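Local coordinates for uncharacterized protein (Exiguobacterium sibiricum, PDB 3B77) that is of unknown function but carries a bacterial pleckstrin homology domain joined to a helical region of an oligomerisation family, consistent with a role in an assembly of several subunits, at residues I4-H9 and D102-Q107; A16-Y21 and V49-E54; K29-I34 and F43-L48; Y66-Y71 and K181-F186. All blocks are in the same frame, centred on the assembly; numbering follows the deposited sequence.

In the fold
All four contacts involve the pleckstrin homology fold, and each reaches its five-stranded sheet. Along the chain contact 1 encloses contacts 2 and 3, contact 3 is nested inside contact 2, and contact 4 crosses contact 1. Contact 3 is the one that touches all the others, its centre about 9 Å from contact 4, about 11 Å from contact 2 and about 15 Å from contact 1. Contacts 1 and 4 are farthest apart, their centres about 23 Å from each other. Contact 1 ties the two sheets together and contact 2 packs a loop on the five-stranded sheet. Contact 4 brings in the chain's C-terminal part, and contacts 2 and 4 touch a second subunit, placing them near a subunit interface.

Contact 1: I4-H9 and D102-Q107; sequences IGQVIH and DVDKKQ
Gly5 and Val103 form a single backbone bridge, their CA atoms 4.5 Å apart, and the neighbouring pairs Ile4-Asp102 and Gln6-Asp104 show that the chains run in the same direction. In this pleckstrin homology fold the bridge joins the two sheets: strand 6-7 borders the five-stranded sheet, and strand 97-104 is an outer strand of the three-stranded one. Gly5 uses both polar atoms, its N donating to Asp102 O at 2.8 Å and its O accepting from Asp104 N at 2.9 Å. The second bond is the straighter, with 170° at the hydrogen.

Beyond the bridge, polar side chains take over. The carboxylate of Asp104, with CG anti to the backbone N (chi1 -170°), meets the Gln6 amide with the two planes 80° apart, and Gln6 NE2 gives OD2 a weak bond of 3.3 Å. Asp104 OD1 accepts from Lys106 N at 2.9 Å, closing an Asx turn. Gln107, at the N-cap position before helix 108-146, sends its amide back to Val7, whose N donates weakly to OE1 at 3.2 Å. Val7 also faces strand 97-104, and its CG2 rests 3.7 Å from Val103 CG1.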
loop_
_atom_site.group_PDB
_atom_site.type_symbol
_atom_site.label_atom_id
_atom_site.label_comp_id
_atom_site.label_asym_id
_atom_site.label_seq_id
_atom_site.Cartn_x
_atom_site.Cartn_y
_atom_site.Cartn_z
ATOM N N ILE A 4 38.003 5.154 -56.816
ATOM C CA ILE A 4 38.128 6.635 -56.800
ATOM C C ILE A 4 37.071 7.377 -57.638
ATOM O O ILE A 4 36.846 7.054 -58.807
ATOM C CB ILE A 4 39.571 7.081 -57.174
ATOM C CG1 ILE A 4 40.568 6.719 -56.035
ATOM C CG2 ILE A 4 39.633 8.610 -57.416
ATOM C CD1 ILE A 4 40.500 5.236 -55.453
ATOM N N GLY A 5 36.442 8.388 -57.035
ATOM C CA GLY A 5 35.290 9.045 -57.647
ATOM C C GLY A 5 35.454 10.465 -58.108
ATOM O O GLY A 5 36.370 11.151 -57.696
ATOM N N GLN A 6 34.521 10.894 -58.960
ATOM C CA GLN A 6 34.526 12.229 -59.546
ATOM C C GLN A 6 33.277 13.004 -59.155
ATOM O O GLN A 6 32.166 12.513 -59.306
ATOM C CB GLN A 6 34.572 12.153 -61.086
ATOM C CG GLN A 6 35.738 11.350 -61.704
ATOM C CD GLN A 6 37.088 12.000 -61.525
ATOM O OE1 GLN A 6 37.244 13.201 -61.701
ATOM N NE2 GLN A 6 38.081 11.199 -61.182
ATOM N N VAL A 7 33.466 14.223 -58.676
ATOM C CA VAL A 7 32.359 15.118 -58.433
ATOM C C VAL A 7 31.820 15.547 -59.789
ATOM O O VAL A 7 32.564 16.077 -60.625
ATOM C CB VAL A 7 32.797 16.351 -57.633
ATOM C CG1 VAL A 7 31.629 17.314 -57.450
ATOM C CG2 VAL A 7 33.379 15.929 -56.284
ATOM N N ILE A 8 30.535 15.293 -60.017
ATOM C CA ILE A 8 29.897 15.628 -61.277
ATOM C C ILE A 8 29.368 17.060 -61.214
ATOM O O ILE A 8 28.888 17.505 -60.182
ATOM C CB ILE A 8 28.736 14.662 -61.578
ATOM C CG1 ILE A 8 29.191 13.185 -61.524
ATOM C CG2 ILE A 8 28.083 15.007 -62.889
ATOM C CD1 ILE A 8 30.395 12.830 -62.360
ATOM N N HIS A 9 29.453 17.771 -62.327
ATOM C CA HIS A 9 28.954 19.129 -62.436
ATOM C C HIS A 9 27.428 19.065 -62.610
ATOM O O HIS A 9 26.928 18.165 -63.264
ATOM C CB HIS A 9 29.601 19.805 -63.652
ATOM C CG HIS A 9 29.347 21.276 -63.741
ATOM N ND1 HIS A 9 28.215 21.802 -64.324
ATOM C CD2 HIS A 9 30.080 22.334 -63.329
ATOM C CE1 HIS A 9 28.256 23.120 -64.254
ATOM N NE2 HIS A 9 29.379 23.469 -63.657
ATOM N N ASP A 102 35.974 7.851 -51.607
ATOM C CA ASP A 102 37.246 8.418 -52.104
ATOM C C ASP A 102 36.983 9.267 -53.332
ATOM O O ASP A 102 36.291 8.827 -54.240
ATOM C CB ASP A 102 38.241 7.315 -52.454
ATOM C CG ASP A 102 38.833 6.650 -51.220
ATOM O OD1 ASP A 102 39.302 7.382 -50.320
ATOM O OD2 ASP A 102 38.851 5.404 -51.152
ATOM N N VAL A 103 37.529 10.479 -53.350
ATOM C CA VAL A 103 37.252 11.438 -54.402
ATOM C C VAL A 103 38.555 12.051 -54.919
ATOM O O VAL A 103 39.483 12.315 -54.148
ATOM C CB VAL A 103 36.312 12.567 -53.901
ATOM C CG1 VAL A 103 35.943 13.504 -55.020
ATOM C CG2 VAL A 103 35.070 11.989 -53.301
ATOM N N ASP A 104 38.594 12.277 -56.234
ATOM C CA ASP A 104 39.712 12.908 -56.915
ATOM C C ASP A 104 40.165 14.150 -56.161
ATOM O O ASP A 104 39.396 15.110 -56.036
ATOM C CB ASP A 104 39.269 13.289 -58.335
ATOM C CG ASP A 104 40.428 13.738 -59.241
ATOM O OD1 ASP A 104 41.477 14.251 -58.755
ATOM O OD2 ASP A 104 40.249 13.586 -60.470
ATOM N N LYS A 105 41.418 14.141 -55.687
ATOM C CA LYS A 105 41.945 15.262 -54.910
ATOM C C LYS A 105 41.842 16.577 -55.646
ATOM O O LYS A 105 41.808 17.626 -55.001
ATOM C CB LYS A 105 43.387 15.032 -54.454
ATOM C CG LYS A 105 44.424 14.974 -55.573
ATOM C CD LYS A 105 45.831 14.616 -55.052
ATOM C CE LYS A 105 46.678 15.837 -54.680
ATOM N NZ LYS A 105 48.083 15.503 -54.185
ATOM N N LYS A 106 41.803 16.528 -56.973
ATOM C CA LYS A 106 41.623 17.737 -57.774
ATOM C C LYS A 106 40.371 18.504 -57.354
ATOM O O LYS A 106 40.365 19.731 -57.346
ATOM C CB LYS A 106 41.544 17.424 -59.282
ATOM C CG LYS A 106 42.880 17.021 -59.971
ATOM N N GLN A 107 39.329 17.789 -56.959
ATOM C CA GLN A 107 38.065 18.429 -56.644
ATOM C C GLN A 107 37.848 18.660 -55.153
ATOM O O GLN A 107 36.716 18.779 -54.714
ATOM C CB GLN A 107 36.934 17.582 -57.223
ATOM C CG GLN A 107 36.964 17.466 -58.731
ATOM C CD GLN A 107 36.256 16.248 -59.225
ATOM O OE1 GLN A 107 36.547 15.129 -58.809
ATOM N NE2 GLN A 107 35.318 16.448 -60.133
#

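Contact 2: A16-Y21 and V49-E54; sequences AAADDY and VHLDGE
This is a buried, wholly apolar contact of the pleckstrin homology fold, in which Ala17, Ala18 and Tyr21 of a helix-like turn in the loop between strands 6-7 and 30-35 pack on Val49 and Leu51 of strand 47-52. The evidence for the turn is in the backbone: residues 17-20 have helical phi and psi, and Tyr21 N reaches Ala18 O at 3.0 Å, a bond back to the third residue before it. The strand supplies every second residue. Val49 and Leu51 direct their CB atoms at the turn, whereas His50 points away and stacks its ring with that of Tyr41.

Leu51 takes part in three of the four residue pairs, with its two methyls dividing the work. With CG anti to the carbonyl carbon (chi1 -70°), the isobutyl group lies against the two alanines. Leu51 CD2 sits 3.6 Å from Ala17 CB and 3.8 Å from Ala18 N, while Leu51 CD1 lies 4.0 Å from Ala18 CB. The small alanines let the strand's leucine come close to the turn's backbone. Ala18 N is itself engaged by Glu40 OE2 of strand 39-44, so the turn is also held by a polar bond to the sheet. Tyr21 packs on Thr80 of the second subunit, which puts this face near a subunit boundary. Within the contact the Tyr21 ring approaches Leu51 obliquely, Tyr21 CE2 to Leu51 CD2 at 4.4 Å, and Tyr21 CB lies 4.2 Å from Val49 CG1.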
loop_
_atom_site.group_PDB
_atom_site.type_symbol
_atom_site.label_atom_id
_atom_site.label_comp_id
_atom_site.label_asym_id
_atom_site.label_seq_id
_atom_site.Cartn_x
_atom_site.Cartn_y
_atom_site.Cartn_z
ATOM N N ALA A 16 23.147 11.347 -65.514
ATOM C CA ALA A 16 23.603 10.316 -64.573
ATOM C C ALA A 16 22.552 9.253 -64.360
ATOM O O ALA A 16 21.355 9.541 -64.387
ATOM C CB ALA A 16 23.968 10.950 -63.249
ATOM N N ALA A 17 23.009 8.027 -64.129
ATOM C CA ALA A 17 22.111 6.905 -63.867
ATOM C C ALA A 17 21.202 7.198 -62.655
ATOM O O ALA A 17 20.024 6.855 -62.654
ATOM C CB ALA A 17 22.913 5.616 -63.653
ATOM N N ALA A 18 21.767 7.867 -61.652
ATOM C CA ALA A 18 21.070 8.214 -60.422
ATOM C C ALA A 18 19.815 9.082 -60.624
ATOM O O ALA A 18 18.876 8.982 -59.853
ATOM C CB ALA A 18 22.043 8.903 -59.473
ATOM N N ASP A 19 19.797 9.909 -61.665
ATOM C CA ASP A 19 18.689 10.840 -61.909
ATOM C C ASP A 19 17.373 10.116 -62.176
ATOM O O ASP A 19 16.309 10.662 -61.942
ATOM C CB ASP A 19 19.038 11.762 -63.091
ATOM C CG ASP A 19 18.202 13.055 -63.131
ATOM O OD1 ASP A 19 18.298 13.872 -62.195
ATOM O OD2 ASP A 19 17.495 13.301 -64.135
ATOM N N ASP A 20 17.446 8.881 -62.659
ATOM C CA ASP A 20 16.243 8.094 -62.917
ATOM C C ASP A 20 15.502 7.692 -61.648
ATOM O O ASP A 20 14.287 7.426 -61.688
ATOM C CB ASP A 20 16.602 6.838 -63.699
ATOM C CG ASP A 20 16.966 7.143 -65.133
ATOM O OD1 ASP A 20 16.259 7.976 -65.744
ATOM O OD2 ASP A 20 17.943 6.550 -65.646
ATOM N N TYR A 21 16.237 7.651 -60.534
ATOM C CA TYR A 21 15.697 7.203 -59.260
ATOM C C TYR A 21 15.380 8.356 -58.339
ATOM O O TYR A 21 14.899 8.146 -57.240
ATOM C CB TYR A 21 16.666 6.211 -58.613
ATOM C CG TYR A 21 16.999 5.097 -59.569
ATOM C CD1 TYR A 21 16.119 4.044 -59.762
ATOM C CD2 TYR A 21 18.162 5.130 -60.335
ATOM C CE1 TYR A 21 16.397 3.030 -60.662
ATOM C CE2 TYR A 21 18.452 4.119 -61.230
ATOM C CZ TYR A 21 17.567 3.066 -61.391
ATOM O OH TYR A 21 17.828 2.042 -62.285
ATOM N N VAL A 49 20.844 8.644 -52.379
ATOM C CA VAL A 49 20.506 7.619 -53.351
ATOM C C VAL A 49 21.855 7.072 -53.774
ATOM O O VAL A 49 22.723 7.814 -54.166
ATOM C CB VAL A 49 19.693 8.203 -54.512
ATOM C CG1 VAL A 49 19.438 7.170 -55.580
ATOM C CG2 VAL A 49 18.387 8.775 -53.995
ATOM N N HIS A 50 22.038 5.771 -53.595
ATOM C CA HIS A 50 23.300 5.114 -53.847
ATOM C C HIS A 50 23.075 3.888 -54.715
ATOM O O HIS A 50 22.307 2.985 -54.360
ATOM C CB HIS A 50 23.924 4.697 -52.525
ATOM C CG HIS A 50 25.130 3.828 -52.665
ATOM N ND1 HIS A 50 25.384 2.772 -51.813
ATOM C CD2 HIS A 50 26.147 3.849 -53.558
ATOM C CE1 HIS A 50 26.517 2.191 -52.170
ATOM N NE2 HIS A 50 26.994 2.819 -53.230
ATOM N N LEU A 51 23.743 3.894 -55.868
ATOM C CA LEU A 51 23.760 2.785 -56.797
ATOM C C LEU A 51 25.052 2.002 -56.517
ATOM O O LEU A 51 26.121 2.436 -56.901
ATOM C CB LEU A 51 23.750 3.334 -58.226
ATOM C CG LEU A 51 22.485 4.022 -58.772
ATOM C CD1 LEU A 51 22.064 5.253 -57.927
ATOM C CD2 LEU A 51 22.687 4.437 -60.228
ATOM N N ASP A 52 24.948 0.866 -55.837
ATOM C CA ASP A 52 26.122 0.101 -55.374
ATOM C C ASP A 52 26.514 -0.990 -56.354
ATOM O O ASP A 52 25.751 -1.925 -56.570
ATOM C CB ASP A 52 25.806 -0.538 -54.005
ATOM C CG ASP A 52 26.983 -1.340 -53.389
ATOM O OD1 ASP A 52 28.095 -1.442 -53.953
ATOM O OD2 ASP A 52 26.766 -1.887 -52.291
ATOM N N GLY A 53 27.711 -0.871 -56.929
ATOM C CA GLY A 53 28.256 -1.907 -57.802
ATOM C C GLY A 53 29.196 -2.798 -57.008
ATOM O O GLY A 53 30.332 -2.411 -56.712
ATOM N N GLU A 54 28.719 -3.995 -56.663
ATOM C CA GLU A 54 29.510 -4.985 -55.909
ATOM C C GLU A 54 30.257 -5.983 -56.840
ATOM O O GLU A 54 30.573 -7.108 -56.430
ATOM C CB GLU A 54 28.597 -5.724 -54.917
ATOM C CG GLU A 54 27.562 -6.641 -55.594
ATOM C CD GLU A 54 26.235 -6.746 -54.846
ATOM O OE1 GLU A 54 26.070 -6.110 -53.778
ATOM O OE2 GLU A 54 25.342 -7.464 -55.350
#

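Contact 3: K29-I34 and F43-L48; sequences KIYFLI and FTNLAL
Phe32 and Phe43 lie on the same face of the antiparallel hairpin formed by strands 30-35 and 39-44, their CB atoms 4.0 Å apart. The Phe43 ring turns its edge to Phe32 O, which lies near the ring plane, while Leu48 CD1 rests over the centre of one face, 3.8 Å above it. The Phe43 ring and Phe32 both pack on Leu114 of helix 108-146, so the helix covers the sheet face that carries these two phenylalanines.

Next to Phe32 the register slips by one. Tyr31 and Phe32 together oppose Phe43 in a classic beta bulge, with Phe43 O accepting from Tyr31 N at 2.8 Å and weakly from Phe32 N at 3.2 Å. The Tyr31 ring meets Asn45 obliquely, its plane 55° from the amide, with CE1 3.8 Å from Asn45 CB.

Beyond Ile30 and Thr44, a side chain ties the hairpin's open end, away from its turn. With CG wedged between backbone N and carbonyl carbon (chi1 55°), Asn45 brings OD1 to Lys29 N at 2.9 Å, the donor lying above the amide plane, and its own N binds Lys29 O. Thus one residue pins both polar backbone atoms of Lys29, prolonging the ladder past the bulge.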
loop_
_atom_site.group_PDB
_atom_site.type_symbol
_atom_site.label_atom_id
_atom_site.label_comp_id
_atom_site.label_asym_id
_atom_site.label_seq_id
_atom_site.Cartn_x
_atom_site.Cartn_y
_atom_site.Cartn_z
ATOM N N LYS A 29 15.555 17.131 -55.529
ATOM C CA LYS A 29 16.542 17.790 -56.350
ATOM C C LYS A 29 17.954 17.332 -55.938
ATOM O O LYS A 29 18.245 17.199 -54.757
ATOM C CB LYS A 29 16.318 19.299 -56.190
ATOM C CG LYS A 29 17.448 20.195 -56.657
ATOM C CD LYS A 29 17.034 21.670 -56.696
ATOM C CE LYS A 29 18.253 22.569 -56.814
ATOM N NZ LYS A 29 19.200 22.025 -57.801
ATOM N N ILE A 30 18.819 17.064 -56.917
ATOM C CA ILE A 30 20.193 16.590 -56.651
ATOM C C ILE A 30 21.094 17.764 -56.355
ATOM O O ILE A 30 21.133 18.706 -57.125
ATOM C CB ILE A 30 20.816 15.856 -57.842
ATOM C CG1 ILE A 30 19.944 14.689 -58.308
ATOM C CG2 ILE A 30 22.177 15.329 -57.467
ATOM C CD1 ILE A 30 20.436 14.000 -59.582
ATOM N N TYR A 31 21.805 17.711 -55.231
ATOM C CA TYR A 31 22.726 18.774 -54.821
ATOM C C TYR A 31 24.187 18.375 -54.910
ATOM O O TYR A 31 25.056 19.232 -54.905
ATOM C CB TYR A 31 22.416 19.231 -53.403
ATOM C CG TYR A 31 21.206 20.128 -53.312
ATOM C CD1 TYR A 31 19.946 19.592 -53.145
ATOM C CD2 TYR A 31 21.328 21.515 -53.397
ATOM C CE1 TYR A 31 18.834 20.385 -53.064
ATOM C CE2 TYR A 31 20.211 22.326 -53.322
ATOM C CZ TYR A 31 18.965 21.742 -53.149
ATOM O OH TYR A 31 17.824 22.495 -53.057
ATOM N N PHE A 32 24.481 17.085 -55.005
ATOM C CA PHE A 32 25.865 16.657 -55.060
ATOM C C PHE A 32 25.915 15.235 -55.553
ATOM O O PHE A 32 25.203 14.383 -55.045
ATOM C CB PHE A 32 26.483 16.751 -53.677
ATOM C CG PHE A 32 27.958 17.045 -53.699
ATOM C CD1 PHE A 32 28.904 16.013 -53.772
ATOM C CD2 PHE A 32 28.411 18.356 -53.653
ATOM C CE1 PHE A 32 30.265 16.301 -53.805
ATOM C CE2 PHE A 32 29.747 18.629 -53.670
ATOM C CZ PHE A 32 30.675 17.603 -53.745
ATOM N N LEU A 33 26.732 14.983 -56.564
ATOM C CA LEU A 33 26.843 13.654 -57.139
ATOM C C LEU A 33 28.317 13.326 -57.292
ATOM O O LEU A 33 29.120 14.174 -57.704
ATOM C CB LEU A 33 26.093 13.575 -58.467
ATOM C CG LEU A 33 26.012 12.260 -59.256
ATOM C CD1 LEU A 33 25.438 11.102 -58.488
ATOM C CD2 LEU A 33 25.167 12.508 -60.453
ATOM N N ILE A 34 28.665 12.116 -56.877
ATOM C CA ILE A 34 30.005 11.582 -56.981
ATOM C C ILE A 34 29.832 10.283 -57.734
ATOM O O ILE A 34 29.044 9.410 -57.333
ATOM C CB ILE A 34 30.618 11.271 -55.612
ATOM C CG1 ILE A 34 30.832 12.562 -54.812
ATOM C CG2 ILE A 34 31.929 10.490 -55.786
ATOM C CD1 ILE A 34 31.210 12.343 -53.367
ATOM N N PHE A 43 23.388 12.871 -53.553
ATOM C CA PHE A 43 22.895 13.569 -52.367
ATOM C C PHE A 43 21.822 14.565 -52.774
ATOM O O PHE A 43 22.111 15.542 -53.441
ATOM C CB PHE A 43 24.023 14.307 -51.660
ATOM C CG PHE A 43 25.099 13.405 -51.118
ATOM C CD1 PHE A 43 26.138 12.979 -51.933
ATOM C CD2 PHE A 43 25.070 12.992 -49.803
ATOM C CE1 PHE A 43 27.144 12.157 -51.430
ATOM C CE2 PHE A 43 26.044 12.194 -49.292
ATOM C CZ PHE A 43 27.095 11.763 -50.101
ATOM N N THR A 44 20.588 14.304 -52.350
ATOM C CA THR A 44 19.447 15.167 -52.660
ATOM C C THR A 44 18.987 15.861 -51.384
ATOM O O THR A 44 19.548 15.614 -50.292
ATOM C CB THR A 44 18.231 14.370 -53.232
ATOM O OG1 THR A 44 17.497 13.769 -52.163
ATOM C CG2 THR A 44 18.670 13.296 -54.224
ATOM N N ASN A 45 17.974 16.726 -51.532
ATOM C CA ASN A 45 17.377 17.411 -50.396
ATOM C C ASN A 45 16.663 16.468 -49.445
ATOM O O ASN A 45 16.533 16.767 -48.271
ATOM C CB ASN A 45 16.410 18.511 -50.843
ATOM C CG ASN A 45 15.351 18.010 -51.770
ATOM O OD1 ASN A 45 15.616 17.189 -52.636
ATOM N ND2 ASN A 45 14.151 18.497 -51.605
ATOM N N LEU A 46 16.231 15.316 -49.942
ATOM C CA LEU A 46 15.497 14.364 -49.135
ATOM C C LEU A 46 16.273 13.134 -48.704
ATOM O O LEU A 46 15.928 12.541 -47.675
ATOM C CB LEU A 46 14.263 13.887 -49.892
ATOM C CG LEU A 46 13.329 14.945 -50.461
ATOM C CD1 LEU A 46 12.344 14.265 -51.425
ATOM C CD2 LEU A 46 12.590 15.808 -49.388
ATOM N N ALA A 47 17.283 12.721 -49.473
ATOM C CA ALA A 47 17.942 11.427 -49.237
ATOM C C ALA A 47 19.291 11.275 -49.904
ATOM O O ALA A 47 19.686 12.109 -50.746
ATOM C CB ALA A 47 17.054 10.284 -49.735
ATOM N N LEU A 48 19.993 10.204 -49.479
ATOM C CA LEU A 48 21.168 9.661 -50.176
ATOM C C LEU A 48 20.674 8.472 -51.071
ATOM O O LEU A 48 20.145 7.451 -50.592
ATOM C CB LEU A 48 22.272 9.182 -49.208
ATOM C CG LEU A 48 23.415 8.354 -49.835
ATOM C CD1 LEU A 48 24.213 9.146 -50.892
ATOM C CD2 LEU A 48 24.348 7.755 -48.748
#

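Contact 4: Y66-Y71 and K181-F186; sequences YPYAHY and KDFGSF
Ala69 and Lys181 are joined through a single water, which accepts from Ala69 N at 3.1 Å and donates to Lys181 O at 2.7 Å. It sits where the turn after strand 62-67 of the pleckstrin homology domain meets the chain entering helix 184-191, 109 residues intervening.

On one side of the water two aromatic rings meet. Tyr68 and Phe183 lie alongside one another, pointing opposite ways, their centroids 5.8 Å apart and planes at 80°, an oblique pair whose closest atoms are the two CD2 atoms at 3.6 Å. The Tyr68 hydroxyl is tied to Thr44 O and to Tyr187 OH, which holds the ring's far end against the same helix. Phe183 is at the N-cap position, and just before it Asp182 OD1 accepts from Gly184 N at 2.8 Å in an Asx turn.

Lys181 runs over Ala69, CG to CB at 3.9 Å, its chain bending at the last torsion to bring NZ within 4.2 Å of His70 NE2. That amine forms a salt bridge with Glu127 of the second subunit, whose Tyr126 meets the His70 ring edge-to-face. The carboxylate may therefore offset the lysine's charge beside the imidazole, and the contact links an intrachain junction to a subunit interface.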
loop_
_atom_site.group_PDB
_atom_site.type_symbol
_atom_site.label_atom_id
_atom_site.label_comp_id
_atom_site.label_asym_id
_atom_site.label_seq_id
_atom_site.Cartn_x
_atom_site.Cartn_y
_atom_site.Cartn_z
ATOM N N TYR A 66 18.169 6.292 -48.709
ATOM C CA TYR A 66 18.179 6.565 -47.287
ATOM C C TYR A 66 17.676 7.977 -47.083
ATOM O O TYR A 66 18.458 8.914 -47.119
ATOM C CB TYR A 66 19.585 6.400 -46.705
ATOM C CG TYR A 66 20.192 5.023 -46.906
ATOM C CD1 TYR A 66 19.665 3.913 -46.262
ATOM C CD2 TYR A 66 21.294 4.842 -47.726
ATOM C CE1 TYR A 66 20.211 2.630 -46.439
ATOM C CE2 TYR A 66 21.855 3.578 -47.909
ATOM C CZ TYR A 66 21.309 2.462 -47.264
ATOM O OH TYR A 66 21.857 1.191 -47.438
ATOM N N PRO A 67 16.359 8.137 -46.901
ATOM C CA PRO A 67 15.822 9.457 -46.575
ATOM C C PRO A 67 16.371 9.913 -45.240
ATOM O O PRO A 67 16.397 9.129 -44.293
ATOM C CB PRO A 67 14.305 9.210 -46.484
ATOM C CG PRO A 67 14.076 7.962 -47.278
ATOM C CD PRO A 67 15.285 7.126 -46.985
ATOM N N TYR A 68 16.831 11.153 -45.175
ATOM C CA TYR A 68 17.488 11.658 -43.960
ATOM C C TYR A 68 16.588 11.495 -42.741
ATOM O O TYR A 68 17.073 11.120 -41.647
ATOM C CB TYR A 68 17.882 13.140 -44.117
ATOM C CG TYR A 68 18.711 13.417 -45.353
ATOM C CD1 TYR A 68 19.836 12.647 -45.648
ATOM C CD2 TYR A 68 18.379 14.444 -46.211
ATOM C CE1 TYR A 68 20.601 12.899 -46.788
ATOM C CE2 TYR A 68 19.128 14.712 -47.326
ATOM C CZ TYR A 68 20.238 13.941 -47.628
ATOM O OH TYR A 68 20.965 14.209 -48.767
ATOM N N ALA A 69 15.289 11.768 -42.963
ATOM C CA ALA A 69 14.243 11.674 -41.924
ATOM C C ALA A 69 14.189 10.335 -41.213
ATOM O O ALA A 69 13.829 10.302 -40.067
ATOM C CB ALA A 69 12.877 12.006 -42.499
ATOM N N HIS A 70 14.523 9.245 -41.884
ATOM C CA HIS A 70 14.499 7.915 -41.276
ATOM C C HIS A 70 15.888 7.354 -41.061
ATOM O O HIS A 70 16.048 6.358 -40.356
ATOM C CB HIS A 70 13.702 6.941 -42.150
ATOM C CG HIS A 70 12.314 7.410 -42.437
ATOM N ND1 HIS A 70 11.395 7.659 -41.437
ATOM C CD2 HIS A 70 11.693 7.708 -43.605
ATOM C CE1 HIS A 70 10.269 8.098 -41.975
ATOM N NE2 HIS A 70 10.421 8.139 -43.288
ATOM N N TYR A 71 16.894 7.951 -41.705
ATOM C CA TYR A 71 18.283 7.511 -41.558
ATOM C C TYR A 71 19.141 8.718 -41.231
ATOM O O TYR A 71 19.584 9.422 -42.118
ATOM C CB TYR A 71 18.775 6.847 -42.836
ATOM C CG TYR A 71 17.988 5.642 -43.228
ATOM C CD1 TYR A 71 18.287 4.413 -42.703
ATOM C CD2 TYR A 71 16.945 5.735 -44.107
ATOM C CE1 TYR A 71 17.572 3.305 -43.039
ATOM C CE2 TYR A 71 16.221 4.637 -44.454
ATOM C CZ TYR A 71 16.528 3.421 -43.909
ATOM O OH TYR A 71 15.797 2.285 -44.245
ATOM N N LYS A 181 12.184 16.513 -42.992
ATOM C CA LYS A 181 12.424 15.699 -44.177
ATOM C C LYS A 181 13.436 16.317 -45.133
ATOM O O LYS A 181 14.280 15.615 -45.696
ATOM C CB LYS A 181 11.085 15.447 -44.903
ATOM C CG LYS A 181 10.322 14.296 -44.281
ATOM C CD LYS A 181 8.837 14.287 -44.575
ATOM C CE LYS A 181 8.256 12.851 -44.352
ATOM N NZ LYS A 181 8.945 12.061 -43.241
ATOM N N ASP A 182 13.347 17.636 -45.262
ATOM C CA ASP A 182 14.075 18.392 -46.247
ATOM C C ASP A 182 15.262 19.189 -45.662
ATOM O O ASP A 182 15.123 19.962 -44.715
ATOM C CB ASP A 182 13.084 19.345 -46.923
ATOM C CG ASP A 182 13.556 19.838 -48.231
ATOM O OD1 ASP A 182 14.767 19.991 -48.438
ATOM O OD2 ASP A 182 12.694 20.089 -49.069
ATOM N N PHE A 183 16.417 19.013 -46.293
ATOM C CA PHE A 183 17.660 19.627 -45.893
ATOM C C PHE A 183 18.304 20.276 -47.106
ATOM O O PHE A 183 19.538 20.395 -47.183
ATOM C CB PHE A 183 18.584 18.553 -45.311
ATOM C CG PHE A 183 18.178 18.077 -43.932
ATOM C CD1 PHE A 183 18.570 18.772 -42.806
ATOM C CD2 PHE A 183 17.421 16.922 -43.768
ATOM C CE1 PHE A 183 18.199 18.348 -41.570
ATOM C CE2 PHE A 183 17.069 16.482 -42.510
ATOM C CZ PHE A 183 17.458 17.198 -41.416
ATOM N N GLY A 184 17.478 20.695 -48.059
ATOM C CA GLY A 184 17.990 21.364 -49.241
ATOM C C GLY A 184 18.763 22.629 -48.894
ATOM O O GLY A 184 19.847 22.869 -49.423
ATOM N N SER A 185 18.223 23.415 -47.973
ATOM C CA SER A 185 18.813 24.692 -47.602
ATOM C C SER A 185 20.198 24.503 -47.026
ATOM O O SER A 185 21.041 25.390 -47.116
ATOM C CB SER A 185 17.921 25.440 -46.619
ATOM O OG SER A 185 17.586 24.633 -45.509
ATOM N N PHE A 186 20.452 23.335 -46.459
ATOM C CA PHE A 186 21.777 23.039 -45.949
ATOM C C PHE A 186 22.813 22.822 -47.066
ATOM O O PHE A 186 23.954 23.229 -46.928
ATOM C CB PHE A 186 21.738 21.837 -45.009
ATOM C CG PHE A 186 21.029 22.114 -43.734
ATOM C CD1 PHE A 186 19.660 22.159 -43.688
ATOM C CD2 PHE A 186 21.729 22.357 -42.583
ATOM C CE1 PHE A 186 19.017 22.431 -42.509
ATOM C CE2 PHE A 186 21.076 22.626 -41.411
ATOM C CZ PHE A 186 19.731 22.668 -41.377
HETATM O O HOH W 1 14.161 12.905 -45.664
#